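Local coordinates for RAI1 (Scheffersomyces stipitis, PDB 5ULJ), which removes the entire NAD cap from the 5' end of NAD-capped RNAs, using a divalent metal cation, and binds and stimulates the exoribonuclease RAT1, at residues Ser85-Leu90 and Gly387-Ser392; Asp110-Arg115 and Asp140-Ile145; Pro131-Val136 and Ala359-Phe364. One frame throughout, in Å; residues are numbered along the deposited sequence.

Interaction 1: Ser85-Leu90 and Gly387-Ser392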
# COMPACT_ATOMS: atom_id res chain seq x y z
N SER A 85 6.37 10.32 -3.05
CA SER A 85 5.82 10.92 -1.84
C SER A 85 4.71 11.92 -2.18
O SER A 85 3.95 12.34 -1.31
CB SER A 85 6.92 11.60 -1.02
OG SER A 85 7.98 10.70 -0.75
N ASP A 86 4.63 12.28 -3.45
CA ASP A 86 3.58 13.17 -3.93
C ASP A 86 2.49 12.38 -4.65
O ASP A 86 2.38 11.16 -4.49
CB ASP A 86 4.16 14.25 -4.86
CG ASP A 86 5.06 13.67 -5.94
OD1 ASP A 86 4.80 12.55 -6.41
OD2 ASP A 86 6.04 14.35 -6.31
N MET A 87 1.68 13.07 -5.45
CA MET A 87 0.63 12.41 -6.22
C MET A 87 0.83 12.64 -7.71
O MET A 87 -0.08 12.41 -8.51
CB MET A 87 -0.75 12.92 -5.80
CG MET A 87 -1.02 12.83 -4.30
SD MET A 87 -2.71 13.28 -3.88
CE MET A 87 -3.61 11.89 -4.56
N LYS A 88 2.03 13.09 -8.08
CA LYS A 88 2.33 13.48 -9.46
C LYS A 88 2.05 12.38 -10.48
O LYS A 88 1.27 12.58 -11.41
CB LYS A 88 3.79 13.92 -9.57
CG LYS A 88 4.24 14.23 -10.99
CD LYS A 88 5.69 14.68 -11.02
CE LYS A 88 6.15 14.93 -12.45
NZ LYS A 88 7.56 15.42 -12.51
N CYS A 89 2.68 11.23 -10.29
CA CYS A 89 2.57 10.14 -11.26
C CYS A 89 1.17 9.52 -11.26
O CYS A 89 0.68 9.09 -12.30
CB CYS A 89 3.62 9.08 -10.97
SG CYS A 89 5.31 9.70 -11.09
N LEU A 90 0.54 9.48 -10.09
CA LEU A 90 -0.83 8.98 -9.99
C LEU A 90 -1.77 9.86 -10.81
O LEU A 90 -2.61 9.35 -11.56
CB LEU A 90 -1.28 8.94 -8.53
CG LEU A 90 -2.76 8.65 -8.29
CD1 LEU A 90 -3.16 7.31 -8.90
CD2 LEU A 90 -3.09 8.67 -6.81
N GLY A 387 1.77 21.39 -6.44
CA GLY A 387 2.92 20.51 -6.54
C GLY A 387 2.84 19.22 -5.74
O GLY A 387 2.94 18.13 -6.30
N GLU A 388 2.68 19.34 -4.42
CA GLU A 388 2.75 18.17 -3.55
C GLU A 388 1.59 17.21 -3.75
O GLU A 388 1.78 15.99 -3.74
CB GLU A 388 2.81 18.61 -2.08
CG GLU A 388 2.85 17.44 -1.10
CD GLU A 388 3.43 17.82 0.24
OE1 GLU A 388 4.14 18.85 0.32
OE2 GLU A 388 3.17 17.09 1.23
N MET A 389 0.39 17.74 -3.93
CA MET A 389 -0.77 16.89 -4.18
C MET A 389 -1.34 17.16 -5.57
O MET A 389 -1.18 16.34 -6.47
CB MET A 389 -1.82 17.09 -3.09
CG MET A 389 -1.38 16.56 -1.73
SD MET A 389 -2.57 16.80 -0.40
CE MET A 389 -3.90 15.75 -0.96
N LEU A 390 -1.99 18.30 -5.75
CA LEU A 390 -2.47 18.69 -7.07
C LEU A 390 -1.31 19.19 -7.92
O LEU A 390 -0.40 19.84 -7.41
CB LEU A 390 -3.55 19.77 -6.96
CG LEU A 390 -4.83 19.41 -6.20
CD1 LEU A 390 -5.79 20.59 -6.20
CD2 LEU A 390 -5.49 18.18 -6.80
N THR A 391 -1.35 18.89 -9.21
CA THR A 391 -0.32 19.35 -10.13
C THR A 391 -0.92 20.27 -11.19
O THR A 391 -2.12 20.23 -11.45
CB THR A 391 0.39 18.18 -10.84
OG1 THR A 391 -0.57 17.42 -11.59
CG2 THR A 391 1.06 17.27 -9.81
N SER A 392 -0.07 21.10 -11.80
CA SER A 392 -0.52 22.02 -12.84
C SER A 392 -1.12 21.26 -14.02
O SER A 392 -2.14 21.66 -14.57
CB SER A 392 0.64 22.90 -13.30
OG SER A 392 1.70 22.12 -13.82
O HOH W 1 1.57 15.79 -6.79
O HOH W 2 0.55 15.10 -12.65
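Met87 and Met389 each set CG beside the backbone N (chi1 -53° and -69°) and bend at the last torsion, which lays the two thioethers side by side, pointing the same way. In this PD-(D/E)XK nuclease of the DXO family they pack where two helix ends meet: Met87 is the N-cap residue of helix 88-101, and Met389 follows the last turn of helix 380-388. Met87 SD rests 4.0 Å from Met389 CB and equally near Met389 CE, so the sulfur lies alongside the partner chain from its root to its methyl. Beyond this pair, Met389 packs on Phe144 and Asn135 of the neighbouring strands, while Met87 lies against Tyr114 of the substrate site.

Backbone polar groups meet at the roots of these side chains. Met87 N makes a long, bent and weak hydrogen bond to Glu388 O, and it also donates to a water 3.0 Å away. That water bridges the gap, lying 2.8 Å from Met389 O and close to Gly387 O as well. Asp86 sets its CB 3.2 Å from Glu388 O; its OD1 turns back to accept a weak bond from Lys88 N, at the first turn of the helix. Glu388 OE1 forms a salt bridge with Arg383, outside the two segments.

Farther along, Thr391 packs its methyl CG2 4.0 Å from Lys88 CA. Its hydroxyl caps the next helix through Phe394 N, and a second water links Thr391 OG1, at 2.8 Å, to Lys88 O.

Interaction 2: Asp110-Arg115 and Asp140-Ile145. With 0WD ([[(2R,3S,4R,5R)-5-(3-aminocarbonyl-4H-pyridin-1-yl)-3,4-bis(oxidanyl)oxolan-2-yl]methoxy-oxidanyl-phosphoryl] [(2R,3S,4R,5R)-5-(6-aminopurin-9-yl)-4-oxidanyl-3-phosphonooxy-oxolan-2-yl]methyl hydrogen phosphate), chain F.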
# COMPACT_ATOMS: atom_id res chain seq x y z
N ASP A 110 -15.62 9.70 -4.93
CA ASP A 110 -15.62 10.77 -3.94
C ASP A 110 -14.22 11.02 -3.40
O ASP A 110 -13.88 12.14 -3.01
CB ASP A 110 -16.57 10.43 -2.78
CG ASP A 110 -17.97 10.09 -3.25
OD1 ASP A 110 -18.68 11.01 -3.71
OD2 ASP A 110 -18.36 8.91 -3.15
N ILE A 111 -13.41 9.96 -3.36
CA ILE A 111 -12.07 10.03 -2.77
C ILE A 111 -11.01 9.46 -3.70
O ILE A 111 -11.19 8.39 -4.29
CB ILE A 111 -12.02 9.27 -1.43
CG1 ILE A 111 -13.06 9.82 -0.45
CG2 ILE A 111 -10.63 9.35 -0.81
CD1 ILE A 111 -13.11 9.08 0.87
N ILE A 112 -9.89 10.17 -3.81
CA ILE A 112 -8.74 9.70 -4.58
C ILE A 112 -7.50 9.68 -3.70
O ILE A 112 -7.07 10.72 -3.19
CB ILE A 112 -8.48 10.60 -5.81
CG1 ILE A 112 -9.68 10.55 -6.76
CG2 ILE A 112 -7.20 10.17 -6.52
CD1 ILE A 112 -9.60 11.56 -7.89
N THR A 113 -6.92 8.50 -3.50
CA THR A 113 -5.78 8.35 -2.60
C THR A 113 -5.00 7.07 -2.83
O THR A 113 -5.28 6.31 -3.77
CB THR A 113 -6.24 8.40 -1.12
OG1 THR A 113 -5.10 8.34 -0.26
CG2 THR A 113 -7.17 7.23 -0.82
N TYR A 114 -4.00 6.83 -1.98
CA TYR A 114 -3.19 5.62 -2.05
C TYR A 114 -3.73 4.54 -1.12
O TYR A 114 -4.30 4.83 -0.07
CB TYR A 114 -1.74 5.92 -1.68
CG TYR A 114 -1.00 6.75 -2.70
CD1 TYR A 114 -0.48 6.19 -3.85
CD2 TYR A 114 -0.80 8.11 -2.49
CE1 TYR A 114 0.21 6.95 -4.78
CE2 TYR A 114 -0.12 8.89 -3.41
CZ TYR A 114 0.38 8.30 -4.55
OH TYR A 114 1.06 9.06 -5.47
N ARG A 115 -3.54 3.28 -1.51
CA ARG A 115 -3.98 2.14 -0.72
C ARG A 115 -3.34 2.12 0.66
O ARG A 115 -4.02 1.90 1.66
CB ARG A 115 -3.66 0.83 -1.47
CG ARG A 115 -4.15 -0.45 -0.78
CD ARG A 115 -3.07 -1.06 0.11
NE ARG A 115 -1.77 -1.11 -0.54
CZ ARG A 115 -1.36 -2.09 -1.34
NH1 ARG A 115 -2.16 -3.12 -1.60
NH2 ARG A 115 -0.15 -2.04 -1.89
N ASP A 140 -12.60 19.89 -7.44
CA ASP A 140 -13.46 19.39 -8.50
C ASP A 140 -14.51 18.43 -7.97
O ASP A 140 -14.86 17.44 -8.62
CB ASP A 140 -12.62 18.72 -9.59
CG ASP A 140 -13.29 18.73 -10.95
OD1 ASP A 140 -14.25 19.52 -11.13
OD2 ASP A 140 -12.86 17.97 -11.83
N GLY A 141 -15.02 18.72 -6.77
CA GLY A 141 -16.05 17.91 -6.15
C GLY A 141 -15.55 16.58 -5.61
O GLY A 141 -16.34 15.67 -5.37
N GLN A 142 -14.24 16.48 -5.42
CA GLN A 142 -13.63 15.24 -4.93
C GLN A 142 -12.63 15.50 -3.81
O GLN A 142 -12.08 16.60 -3.71
CB GLN A 142 -12.94 14.50 -6.08
CG GLN A 142 -13.89 14.03 -7.18
CD GLN A 142 -13.16 13.56 -8.42
OE1 GLN A 142 -12.06 14.04 -8.73
NE2 GLN A 142 -13.76 12.63 -9.14
N LEU A 143 -12.41 14.50 -2.97
CA LEU A 143 -11.42 14.59 -1.91
C LEU A 143 -10.12 13.89 -2.31
O LEU A 143 -10.14 12.72 -2.70
CB LEU A 143 -11.95 14.00 -0.60
CG LEU A 143 -13.11 14.73 0.08
CD1 LEU A 143 -13.30 14.21 1.50
CD2 LEU A 143 -12.87 16.23 0.09
N PHE A 144 -9.01 14.61 -2.20
CA PHE A 144 -7.70 14.03 -2.47
C PHE A 144 -6.96 13.86 -1.15
O PHE A 144 -6.89 14.78 -0.34
CB PHE A 144 -6.91 14.92 -3.43
CG PHE A 144 -7.53 15.03 -4.80
CD1 PHE A 144 -8.62 15.87 -5.02
CD2 PHE A 144 -7.04 14.30 -5.86
CE1 PHE A 144 -9.19 15.97 -6.27
CE2 PHE A 144 -7.61 14.39 -7.12
CZ PHE A 144 -8.69 15.23 -7.33
N ILE A 145 -6.41 12.66 -0.93
CA ILE A 145 -5.78 12.35 0.34
C ILE A 145 -4.35 11.85 0.16
O ILE A 145 -4.09 10.92 -0.60
CB ILE A 145 -6.58 11.29 1.12
CG1 ILE A 145 -8.01 11.78 1.37
CG2 ILE A 145 -5.89 10.94 2.43
CD1 ILE A 145 -8.88 10.81 2.14
C1M 0WD F . 4.70 5.13 -3.06
C2M 0WD F . 4.59 4.38 -1.76
O2M 0WD F . 5.47 4.96 -0.78
C3M 0WD F . 5.13 3.08 -2.25
O3M 0WD F . 6.49 3.29 -2.64
O4M 0WD F . 3.91 4.26 -3.90
C4M 0WD F . 4.29 2.90 -3.52
C5M 0WD F . 3.03 2.04 -3.28
O5M 0WD F . 2.04 2.73 -2.51
PN 0WD F . 1.12 1.87 -1.50
O1N 0WD F . 1.01 0.67 -2.36
O2N 0WD F . 0.03 2.83 -1.26
O3P 0WD F . 2.07 1.59 -0.23
PA 0WD F . 2.02 0.34 0.77
O1A 0WD F . 2.53 0.78 2.09
O2A 0WD F . 0.69 -0.31 0.67
O5B 0WD F . 3.11 -0.64 0.10
C5B 0WD F . 4.38 -0.82 0.73
C4B 0WD F . 5.47 -1.02 -0.33
C3B 0WD F . 6.51 -2.01 0.11
O3B 0WD F . 5.97 -3.35 0.16
P2' 0WD F . 5.59 -4.02 1.55
OP2 0WD F . 5.86 -5.45 1.27
OP1 0WD F . 6.52 -3.41 2.51
OP3 0WD F . 4.17 -3.70 1.73
O4B 0WD F . 6.29 0.16 -0.49
C1B 0WD F . 7.55 -0.33 -1.05
C2B 0WD F . 7.39 -1.84 -1.08
O2B 0WD F . 6.66 -2.21 -2.26
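Backbone hydrogen bonds between Asp110 and Ile112 on one side and Leu143 and Ile145 on the other join strands 111-114 and 142-147, parallel neighbours in the beta sheet of the PD-(D/E)XK nuclease fold. Leu143 N reaches Asp110 O at 2.8 Å, Ile112 N donates almost straight to Leu143 O, and Ile145 N closes the series on Ile112 O. A side chain takes over at the end: Thr113 holds OG1 opposite its own backbone N (chi1 -176°), where the hydroxyl donates to Ile145 O over 2.8 Å. It arrives from above the carbonyl plane, 48° out of it, rather than on a lone pair.

Apolar contacts cover both faces. On the face of Ile111 and Ile145, the two side chains cross obliquely, with Ile111 CG2 3.7 Å from Ile145 CD1; helix 333-350 packs on Ile111 and Leu143. On the other face Ile112 and Phe144 run side by side, and Ile112 CD1 meets the ring at CE2, 3.5 Å away. The same methyl lies near Gln142 OE1, whose hydrogen bond comes from Arg398.

Contacts with the ligand begin where the strand ends. Tyr114 brings CB near a phosphate oxygen of the bound 3'-NADP, and Arg115 bends twice along its chain to present NE and NH2 to the diphosphate. Arg115 NE donates to O2A of the adenosine-side phosphate at 2.9 Å, whereas NH2 reaches across to O1N of the other phosphate at 3.0 Å. NH2 also donates to the backbone O of Glu235, and NH1 to that of Gln282. A lysine in place of Arg115 would probably lose the two-phosphate grip and leave the backbone carbonyl oxygens of Glu235 and Gln282 without this donor. A weak bond from Arg115 NH2 to O2A, at 3.2 Å, adds to the pair.

Interaction 3: Pro131-Val136 and Ala359-Phe364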
# COMPACT_ATOMS: atom_id res chain seq x y z
N PRO A 131 1.61 6.92 14.84
CA PRO A 131 1.01 8.20 14.45
C PRO A 131 0.51 8.19 13.01
O PRO A 131 1.11 7.54 12.15
CB PRO A 131 2.16 9.19 14.63
CG PRO A 131 3.38 8.37 14.40
CD PRO A 131 3.07 7.01 14.97
N VAL A 132 -0.58 8.90 12.76
CA VAL A 132 -1.12 9.02 11.41
C VAL A 132 -1.39 10.48 11.09
O VAL A 132 -2.05 11.18 11.85
CB VAL A 132 -2.43 8.21 11.24
CG1 VAL A 132 -3.01 8.42 9.85
CG2 VAL A 132 -2.18 6.73 11.50
N ASP A 133 -0.86 10.95 9.96
CA ASP A 133 -1.10 12.32 9.51
C ASP A 133 -1.39 12.34 8.02
O ASP A 133 -0.55 11.97 7.21
CB ASP A 133 0.10 13.21 9.84
CG ASP A 133 0.24 13.48 11.32
OD1 ASP A 133 0.96 12.72 12.00
OD2 ASP A 133 -0.37 14.46 11.81
N LEU A 134 -2.59 12.79 7.67
CA LEU A 134 -3.03 12.80 6.28
C LEU A 134 -3.54 14.17 5.85
O LEU A 134 -4.38 14.76 6.53
CB LEU A 134 -4.13 11.75 6.06
CG LEU A 134 -3.78 10.30 6.39
CD1 LEU A 134 -5.02 9.43 6.32
CD2 LEU A 134 -2.70 9.79 5.46
N ASN A 135 -3.03 14.67 4.73
CA ASN A 135 -3.54 15.89 4.14
C ASN A 135 -4.77 15.60 3.29
O ASN A 135 -4.76 14.68 2.47
CB ASN A 135 -2.47 16.58 3.29
CG ASN A 135 -1.33 17.13 4.12
OD1 ASN A 135 -1.51 17.52 5.27
ND2 ASN A 135 -0.14 17.17 3.53
N VAL A 136 -5.83 16.38 3.49
CA VAL A 136 -7.04 16.23 2.70
C VAL A 136 -7.45 17.57 2.10
O VAL A 136 -7.48 18.59 2.79
CB VAL A 136 -8.21 15.68 3.53
CG1 VAL A 136 -9.38 15.34 2.63
CG2 VAL A 136 -7.78 14.45 4.32
N ALA A 359 -7.44 23.65 3.06
CA ALA A 359 -6.82 22.33 3.14
C ALA A 359 -6.97 21.80 4.56
O ALA A 359 -6.92 22.56 5.52
CB ALA A 359 -5.36 22.39 2.73
N TYR A 360 -7.15 20.49 4.69
CA TYR A 360 -7.37 19.89 5.99
C TYR A 360 -6.32 18.84 6.32
O TYR A 360 -5.63 18.33 5.44
CB TYR A 360 -8.77 19.26 6.06
CG TYR A 360 -9.90 20.25 5.94
CD1 TYR A 360 -10.38 20.64 4.69
CD2 TYR A 360 -10.49 20.80 7.07
CE1 TYR A 360 -11.41 21.54 4.57
CE2 TYR A 360 -11.53 21.71 6.96
CZ TYR A 360 -11.98 22.08 5.71
OH TYR A 360 -13.02 22.98 5.59
N ARG A 361 -6.20 18.51 7.61
CA ARG A 361 -5.32 17.44 8.04
C ARG A 361 -6.00 16.54 9.05
O ARG A 361 -6.49 17.00 10.08
CB ARG A 361 -4.03 18.00 8.63
CG ARG A 361 -3.07 16.92 9.11
CD ARG A 361 -1.67 17.46 9.29
NE ARG A 361 -1.11 17.94 8.03
CZ ARG A 361 -0.05 18.74 7.94
NH1 ARG A 361 0.56 19.16 9.04
NH2 ARG A 361 0.39 19.13 6.75
N VAL A 362 -6.03 15.25 8.74
CA VAL A 362 -6.53 14.24 9.66
C VAL A 362 -5.35 13.66 10.44
O VAL A 362 -4.37 13.22 9.84
CB VAL A 362 -7.28 13.12 8.93
CG1 VAL A 362 -7.95 12.20 9.93
CG2 VAL A 362 -8.29 13.71 7.97
N SER A 363 -5.44 13.67 11.76
CA SER A 363 -4.31 13.27 12.58
C SER A 363 -4.70 12.37 13.75
O SER A 363 -5.61 12.68 14.51
CB SER A 363 -3.59 14.51 13.11
OG SER A 363 -2.49 14.15 13.93
N PHE A 364 -4.00 11.25 13.87
CA PHE A 364 -4.10 10.42 15.06
C PHE A 364 -2.86 10.59 15.92
O PHE A 364 -1.74 10.36 15.46
CB PHE A 364 -4.30 8.94 14.70
CG PHE A 364 -4.23 8.02 15.89
CD1 PHE A 364 -5.25 8.03 16.83
CD2 PHE A 364 -3.16 7.17 16.07
CE1 PHE A 364 -5.19 7.19 17.93
CE2 PHE A 364 -3.10 6.33 17.17
CZ PHE A 364 -4.11 6.34 18.10
O HOH W 3 -0.09 12.56 14.60
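Arg361 lies alongside Asn135, the two side chains pointing the same way, and grips it side-on with two nitrogens on one oxygen. NE donates to Asn135 OD1 at 2.8 Å, nearly in line with the C=O bond, while NH2 reaches the same atom at 2.9 Å on a lone pair. OD1 lies only 4° out of the guanidinium plane, although amide and guanidinium planes are turned 33° apart. The arginine chain runs out extended and bends at chi3 (-63°), which turns NE toward Asn135 OD1. Asp148 completes the group, accepting from both Arg361 NH2 and Asn135 ND2, so the buried amide and guanidinium are fixed in rotation.

Underneath, Val132-Val136 and Tyr360-Phe364 pair as antiparallel strands in the nuclease fold; Val132, Leu134 and Val136 form hydrogen-bonded pairs with Phe364, Val362 and Tyr360, respectively. On the face of Val136 and Val362, opposite that of Arg361, Val136 CG2 touches Val362 CG2 at 3.8 Å, and the valine side chains cross. Val132 and Phe364 approach through their CB atoms, 4.0 Å apart.

Asp133 and Ser363 share the arginine's face. Ser363 OG stands 3.0 Å from Asp133 OD2, whereas OD1 pairs with Arg155 and accepts from a water that also donates to Phe364 O, 2.9 Å away.

From the N terminus, residues 85-90 come first and wait almost 300 residues for 387-392, so interaction 1 closes the longest loop and holds both other contacts inside it. Interaction 2 closes a short loop, from 110-115 to 140-145. Its path crosses that of interaction 3, because 131-136 lies within this loop while its partner 359-364 comes far later. Strands 132-139 and 142-147 are sheet neighbours, so the two contacts join 111-114 to 359-365 through them, and Ile145 packs on Val136. Interaction 1 ties the helix ends to these strands: its methionine pair reaches both of them, and Asp86 O is hydrogen-bonded to Tyr114 OH beside the substrate pocket.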